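Local coordinates for ribosomal-protein-alanine acetyltransferase (Clostridium acetobutylicum, PDB 3DNS) that probably transfers an acetyl group to the N-terminal alanine of a ribosomal protein, this piece being its N-terminal GNAT-type domain, at residues I24-V38 / F49-Y63. Sequence-based numbering, arbitrary orientation.
Sequences ITDKYGITIGRIFIV and FRMKIYKQGKSINTY
F49 meets strand 31-38 on the face of the sheet that helix 61-78 covers. Its CD1 lies 3.7 Å from I35 CG2, while I37 CD1 packs on its CB; F49 CG sits between its own backbone N and carbonyl carbon (chi1 61°), which places the CD1 side of the ring by I35, and the ring goes on to meet F71 edge-to-face. R50 exchanges two backbone hydrogen bonds with F36, R50 N to F36 O and F36 N to R50 O, both 2.8 Å. Its side chain crosses the other face: NH1 touches V38 CG2, and NE is salt-bridged to E121. Selenomethionine M51 turns back to the helix side, its CG touching I35 CG1 at 4.1 Å and the CD1 methyl of I24. K52 forms the next hydrogen-bonded pair, with R34, and its aliphatic CD comes obliquely to F36 CE2 at 3.5 Å. I53 pairs with G33, whose CA lies 3.2 Å from K52 O; I53 CD1 packs against I32 CG2 and I24 CD1. Just past the strand, Y54 adds one more backbone bond, Y54 N to I32 O, 2.9 Å and almost straight (173°), and T31 O lies at the ring edge in plane. R34, extended from CG to NE, brings NH2 to Y54 OH at 3.0 Å, with guanidinium and ring planes 71° apart. That hydroxyl also bonds to K55 O of the second subunit, at the dimer interface. Beyond the loop, I60 at the helix N-cap position sends CD1 to I32 CG2, and the ring edge of Y63 meets I32 CD1 with CD2 and D26 CB with CE2. Together they form the antiparallel hairpin 31-41/46-53, with a classic bulge at I32 and G33 opposite I24, leading into a helix packed on one sheet face, as in the GNAT fold.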
loop_
_atom_site.group_PDB
_atom_site.type_symbol
_atom_site.label_atom_id
_atom_site.label_comp_id
_atom_site.label_asym_id
_atom_site.label_seq_id
_atom_site.Cartn_x
_atom_site.Cartn_y
_atom_site.Cartn_z
ATOM N N ILE A 24 -3.026 2.950 8.865
ATOM C CA ILE A 24 -2.069 1.919 9.358
ATOM C C ILE A 24 -0.752 2.004 8.580
ATOM O O ILE A 24 -0.747 1.956 7.384
ATOM C CB ILE A 24 -2.628 0.449 9.216
ATOM C CG1 ILE A 24 -4.119 0.397 9.574
ATOM C CG2 ILE A 24 -1.720 -0.572 9.968
ATOM C CD1 ILE A 24 -4.906 -0.884 9.107
ATOM N N THR A 25 0.363 2.106 9.291
ATOM C CA THR A 25 1.703 2.142 8.651
ATOM C C THR A 25 2.659 1.178 9.352
ATOM O O THR A 25 2.355 0.688 10.471
ATOM C CB THR A 25 2.339 3.556 8.669
ATOM O OG1 THR A 25 2.483 3.966 10.003
ATOM C CG2 THR A 25 1.438 4.558 7.990
ATOM N N ASP A 26 3.810 0.911 8.723
ATOM C CA ASP A 26 4.855 0.194 9.458
ATOM C C ASP A 26 5.807 1.196 10.087
ATOM O O ASP A 26 5.577 2.373 9.975
ATOM C CB ASP A 26 5.560 -0.880 8.587
ATOM C CG ASP A 26 6.292 -0.329 7.362
ATOM O OD1 ASP A 26 6.625 0.871 7.292
ATOM O OD2 ASP A 26 6.584 -1.185 6.464
ATOM N N LYS A 27 6.875 0.724 10.723
ATOM C CA LYS A 27 7.788 1.604 11.427
ATOM C C LYS A 27 8.604 2.598 10.560
ATOM O O LYS A 27 9.155 3.543 11.100
ATOM C CB LYS A 27 8.727 0.780 12.338
ATOM C CG LYS A 27 8.163 0.578 13.718
ATOM C CD LYS A 27 9.184 -0.027 14.674
ATOM C CE LYS A 27 8.725 0.120 16.148
ATOM N NZ LYS A 27 7.224 -0.010 16.315
ATOM N N TYR A 28 8.685 2.380 9.243
ATOM C CA TYR A 28 9.265 3.364 8.303
ATOM C C TYR A 28 8.203 4.339 7.795
ATOM O O TYR A 28 8.494 5.237 6.984
ATOM C CB TYR A 28 9.825 2.674 7.070
ATOM C CG TYR A 28 11.096 1.912 7.189
ATOM C CD1 TYR A 28 12.101 2.253 8.113
ATOM C CD2 TYR A 28 11.353 0.865 6.286
ATOM C CE1 TYR A 28 13.316 1.530 8.163
ATOM C CE2 TYR A 28 12.563 0.178 6.312
ATOM C CZ TYR A 28 13.522 0.497 7.251
ATOM O OH TYR A 28 14.675 -0.252 7.226
ATOM N N GLY A 29 6.961 4.155 8.228
ATOM C CA GLY A 29 5.884 5.039 7.807
ATOM C C GLY A 29 5.296 4.738 6.440
ATOM O O GLY A 29 4.678 5.576 5.857
ATOM N N ILE A 30 5.495 3.537 5.929
ATOM C CA ILE A 30 4.868 3.092 4.664
ATOM C C ILE A 30 3.458 2.591 5.050
ATOM O O ILE A 30 3.247 1.932 6.124
ATOM C CB ILE A 30 5.671 1.939 4.012
ATOM C CG1 ILE A 30 7.165 2.321 3.761
ATOM C CG2 ILE A 30 4.935 1.275 2.793
ATOM C CD1 ILE A 30 7.400 3.476 2.873
ATOM N N THR A 31 2.471 2.984 4.227
ATOM C CA THR A 31 1.078 2.629 4.470
ATOM C C THR A 31 0.804 1.175 4.135
ATOM O O THR A 31 1.096 0.685 3.053
ATOM C CB THR A 31 0.121 3.600 3.766
ATOM O OG1 THR A 31 0.368 4.897 4.317
ATOM C CG2 THR A 31 -1.364 3.224 3.976
ATOM N N ILE A 32 0.253 0.502 5.138
ATOM C CA ILE A 32 -0.228 -0.877 5.015
ATOM C C ILE A 32 -1.690 -0.847 4.552
ATOM O O ILE A 32 -2.088 -1.608 3.661
ATOM C CB ILE A 32 -0.109 -1.596 6.357
ATOM C CG1 ILE A 32 1.353 -1.602 6.831
ATOM C CG2 ILE A 32 -0.679 -3.019 6.258
ATOM C CD1 ILE A 32 1.554 -2.219 8.127
ATOM N N GLY A 33 -2.482 0.022 5.171
ATOM C CA GLY A 33 -3.903 0.139 4.912
ATOM C C GLY A 33 -4.585 1.172 5.768
ATOM O O GLY A 33 -3.926 2.063 6.389
ATOM N N ARG A 34 -5.908 1.071 5.811
ATOM C CA ARG A 34 -6.692 2.060 6.539
ATOM C C ARG A 34 -7.868 1.411 7.236
ATOM O O ARG A 34 -8.320 0.364 6.836
ATOM C CB ARG A 34 -7.225 3.117 5.580
ATOM C CG ARG A 34 -6.204 4.009 5.009
ATOM C CD ARG A 34 -6.798 4.901 3.951
ATOM N NE ARG A 34 -5.780 5.872 3.549
ATOM C CZ ARG A 34 -4.758 5.550 2.778
ATOM N NH1 ARG A 34 -3.856 6.457 2.449
ATOM N NH2 ARG A 34 -4.652 4.303 2.315
ATOM N N ILE A 35 -8.300 2.007 8.324
ATOM C CA ILE A 35 -9.468 1.543 9.050
ATOM C C ILE A 35 -10.489 2.636 8.904
ATOM O O ILE A 35 -10.144 3.814 9.035
ATOM C CB ILE A 35 -9.126 1.257 10.538
ATOM C CG1 ILE A 35 -8.432 -0.113 10.675
ATOM C CG2 ILE A 35 -10.378 1.283 11.422
ATOM C CD1 ILE A 35 -7.670 -0.259 12.001
ATOM N N PHE A 36 -11.742 2.242 8.612
ATOM C CA PHE A 36 -12.851 3.156 8.487
ATOM C C PHE A 36 -13.925 2.727 9.429
ATOM O O PHE A 36 -14.462 1.634 9.280
ATOM C CB PHE A 36 -13.431 3.117 7.045
ATOM C CG PHE A 36 -12.459 3.486 5.997
ATOM C CD1 PHE A 36 -12.292 4.801 5.608
ATOM C CD2 PHE A 36 -11.651 2.535 5.433
ATOM C CE1 PHE A 36 -11.352 5.156 4.623
ATOM C CE2 PHE A 36 -10.746 2.880 4.462
ATOM C CZ PHE A 36 -10.593 4.189 4.058
ATOM N N ILE A 37 -14.293 3.583 10.372
ATOM C CA ILE A 37 -15.404 3.249 11.288
ATOM C C ILE A 37 -16.736 3.439 10.535
ATOM O O ILE A 37 -16.998 4.496 10.013
ATOM C CB ILE A 37 -15.391 4.074 12.595
ATOM C CG1 ILE A 37 -14.012 3.969 13.311
ATOM C CG2 ILE A 37 -16.543 3.640 13.535
ATOM C CD1 ILE A 37 -13.681 2.602 13.756
ATOM N N VAL A 38 -17.537 2.387 10.506
ATOM C CA VAL A 38 -18.773 2.284 9.721
ATOM C C VAL A 38 -19.958 2.470 10.659
ATOM O O VAL A 38 -20.868 3.230 10.331
ATOM C CB VAL A 38 -18.788 0.967 8.844
ATOM C CG1 VAL A 38 -20.104 0.688 8.215
ATOM C CG2 VAL A 38 -17.683 1.065 7.725
ATOM N N PHE A 49 -16.266 -1.733 11.902
ATOM C CA PHE A 49 -15.400 -1.022 10.949
ATOM C C PHE A 49 -14.991 -1.846 9.752
ATOM O O PHE A 49 -15.046 -3.092 9.768
ATOM C CB PHE A 49 -14.166 -0.459 11.607
ATOM C CG PHE A 49 -13.259 -1.467 12.247
ATOM C CD1 PHE A 49 -12.201 -1.982 11.566
ATOM C CD2 PHE A 49 -13.424 -1.827 13.573
ATOM C CE1 PHE A 49 -11.315 -2.858 12.186
ATOM C CE2 PHE A 49 -12.540 -2.703 14.187
ATOM C CZ PHE A 49 -11.489 -3.220 13.462
ATOM N N ARG A 50 -14.591 -1.120 8.706
ATOM C CA ARG A 50 -14.042 -1.701 7.482
ATOM C C ARG A 50 -12.517 -1.544 7.484
ATOM O O ARG A 50 -12.020 -0.435 7.714
ATOM C CB ARG A 50 -14.626 -1.031 6.242
ATOM C CG ARG A 50 -14.041 -1.581 4.950
ATOM C CD ARG A 50 -14.826 -1.109 3.744
ATOM N NE ARG A 50 -16.078 -1.867 3.539
ATOM C CZ ARG A 50 -17.287 -1.380 3.785
ATOM N NH1 ARG A 50 -17.428 -0.169 4.293
ATOM N NH2 ARG A 50 -18.361 -2.095 3.544
HETATM N N MSE A 51 -11.787 -2.646 7.281
HETATM C CA MSE A 51 -10.331 -2.567 7.237
HETATM C C MSE A 51 -9.846 -2.853 5.830
HETATM O O MSE A 51 -10.110 -3.889 5.295
HETATM C CB MSE A 51 -9.682 -3.524 8.187
HETATM C CG MSE A 51 -8.155 -3.398 8.198
HETATM SE SE MSE A 51 -7.306 -4.510 9.646
HETATM C CE MSE A 51 -7.611 -6.238 8.820
ATOM N N LYS A 52 -9.246 -1.865 5.210
ATOM C CA LYS A 52 -8.707 -1.998 3.870
ATOM C C LYS A 52 -7.224 -2.265 4.055
ATOM O O LYS A 52 -6.566 -1.635 4.890
ATOM C CB LYS A 52 -8.934 -0.721 3.065
ATOM C CG LYS A 52 -10.418 -0.502 2.742
ATOM C CD LYS A 52 -10.594 0.620 1.731
ATOM C CE LYS A 52 -12.042 0.813 1.369
ATOM N NZ LYS A 52 -12.568 -0.516 0.900
ATOM N N ILE A 53 -6.723 -3.255 3.335
ATOM C CA ILE A 53 -5.299 -3.595 3.351
ATOM C C ILE A 53 -4.865 -3.593 1.937
ATOM O O ILE A 53 -5.546 -4.183 1.109
ATOM C CB ILE A 53 -4.988 -5.002 3.944
ATOM C CG1 ILE A 53 -5.482 -5.111 5.390
ATOM C CG2 ILE A 53 -3.518 -5.239 3.919
ATOM C CD1 ILE A 53 -4.703 -4.161 6.406
ATOM N N TYR A 54 -3.761 -2.917 1.650
ATOM C CA TYR A 54 -3.274 -2.823 0.284
ATOM C C TYR A 54 -2.899 -4.234 -0.175
ATOM O O TYR A 54 -2.466 -5.091 0.624
ATOM C CB TYR A 54 -2.066 -1.883 0.180
ATOM C CG TYR A 54 -2.385 -0.380 0.106
ATOM C CD1 TYR A 54 -3.453 0.095 -0.683
ATOM C CD2 TYR A 54 -1.591 0.571 0.764
ATOM C CE1 TYR A 54 -3.719 1.425 -0.800
ATOM C CE2 TYR A 54 -1.902 1.938 0.676
ATOM C CZ TYR A 54 -2.963 2.336 -0.110
ATOM O OH TYR A 54 -3.312 3.639 -0.259
ATOM N N LYS A 55 -3.074 -4.490 -1.447
ATOM C CA LYS A 55 -2.749 -5.808 -1.993
ATOM C C LYS A 55 -1.256 -6.061 -1.817
ATOM O O LYS A 55 -0.429 -5.289 -2.278
ATOM C CB LYS A 55 -3.208 -5.942 -3.473
ATOM C CG LYS A 55 -3.135 -7.388 -4.032
ATOM C CD LYS A 55 -3.763 -7.438 -5.414
ATOM C CE LYS A 55 -4.039 -8.845 -5.971
ATOM N NZ LYS A 55 -4.857 -8.797 -7.254
ATOM N N GLN A 56 -0.916 -7.140 -1.122
ATOM C CA GLN A 56 0.459 -7.401 -0.740
ATOM C C GLN A 56 1.116 -8.350 -1.711
ATOM O O GLN A 56 0.479 -9.290 -2.182
ATOM C CB GLN A 56 0.516 -7.968 0.676
ATOM C CG GLN A 56 -0.001 -7.043 1.739
ATOM C CD GLN A 56 0.741 -5.734 1.840
ATOM O OE1 GLN A 56 0.136 -4.686 1.909
ATOM N NE2 GLN A 56 2.048 -5.789 1.910
ATOM N N GLY A 57 2.394 -8.113 -1.992
ATOM C CA GLY A 57 3.187 -9.049 -2.793
ATOM C C GLY A 57 3.659 -10.259 -1.989
ATOM O O GLY A 57 3.899 -11.342 -2.551
ATOM N N LYS A 58 3.755 -10.078 -0.660
ATOM C CA LYS A 58 4.129 -11.151 0.251
ATOM C C LYS A 58 3.104 -11.378 1.383
ATOM O O LYS A 58 2.140 -10.633 1.543
ATOM C CB LYS A 58 5.509 -10.839 0.852
ATOM C CG LYS A 58 6.540 -10.220 -0.147
ATOM C CD LYS A 58 7.940 -10.254 0.444
ATOM C CE LYS A 58 8.977 -9.792 -0.565
ATOM N NZ LYS A 58 9.292 -10.911 -1.447
ATOM N N SER A 59 3.322 -12.442 2.159
ATOM C CA SER A 59 2.518 -12.701 3.359
ATOM C C SER A 59 2.872 -11.638 4.380
ATOM O O SER A 59 4.030 -11.369 4.594
ATOM C CB SER A 59 2.772 -14.080 3.956
ATOM O OG SER A 59 1.851 -14.331 5.015
ATOM N N ILE A 60 1.867 -11.015 4.991
ATOM C CA ILE A 60 2.113 -10.101 6.114
ATOM C C ILE A 60 1.215 -10.508 7.251
ATOM O O ILE A 60 0.839 -9.666 8.065
ATOM C CB ILE A 60 1.844 -8.670 5.726
ATOM C CG1 ILE A 60 0.403 -8.549 5.223
ATOM C CG2 ILE A 60 2.846 -8.216 4.653
ATOM C CD1 ILE A 60 -0.164 -7.117 5.212
ATOM N N ASN A 61 0.865 -11.802 7.332
ATOM C CA ASN A 61 -0.080 -12.241 8.382
ATOM C C ASN A 61 0.351 -11.857 9.791
ATOM O O ASN A 61 -0.478 -11.423 10.541
ATOM C CB ASN A 61 -0.476 -13.709 8.242
ATOM C CG ASN A 61 -1.406 -13.929 7.030
ATOM O OD1 ASN A 61 -2.028 -12.988 6.524
ATOM N ND2 ASN A 61 -1.471 -15.134 6.557
ATOM N N THR A 62 1.642 -11.910 10.115
ATOM C CA THR A 62 2.083 -11.548 11.446
ATOM C C THR A 62 1.698 -10.087 11.708
ATOM O O THR A 62 1.391 -9.715 12.838
ATOM C CB THR A 62 3.648 -11.681 11.645
ATOM O OG1 THR A 62 4.108 -12.970 11.239
ATOM C CG2 THR A 62 4.031 -11.475 13.089
ATOM N N TYR A 63 1.752 -9.256 10.670
ATOM C CA TYR A 63 1.471 -7.808 10.810
ATOM C C TYR A 63 -0.009 -7.569 10.979
ATOM O O TYR A 63 -0.436 -6.823 11.848
ATOM C CB TYR A 63 2.033 -7.003 9.619
ATOM C CG TYR A 63 3.479 -6.575 9.794
ATOM C CD1 TYR A 63 4.485 -7.501 10.094
ATOM C CD2 TYR A 63 3.843 -5.225 9.679
ATOM C CE1 TYR A 63 5.855 -7.088 10.251
ATOM C CE2 TYR A 63 5.172 -4.807 9.833
ATOM C CZ TYR A 63 6.171 -5.736 10.122
ATOM O OH TYR A 63 7.454 -5.267 10.264
#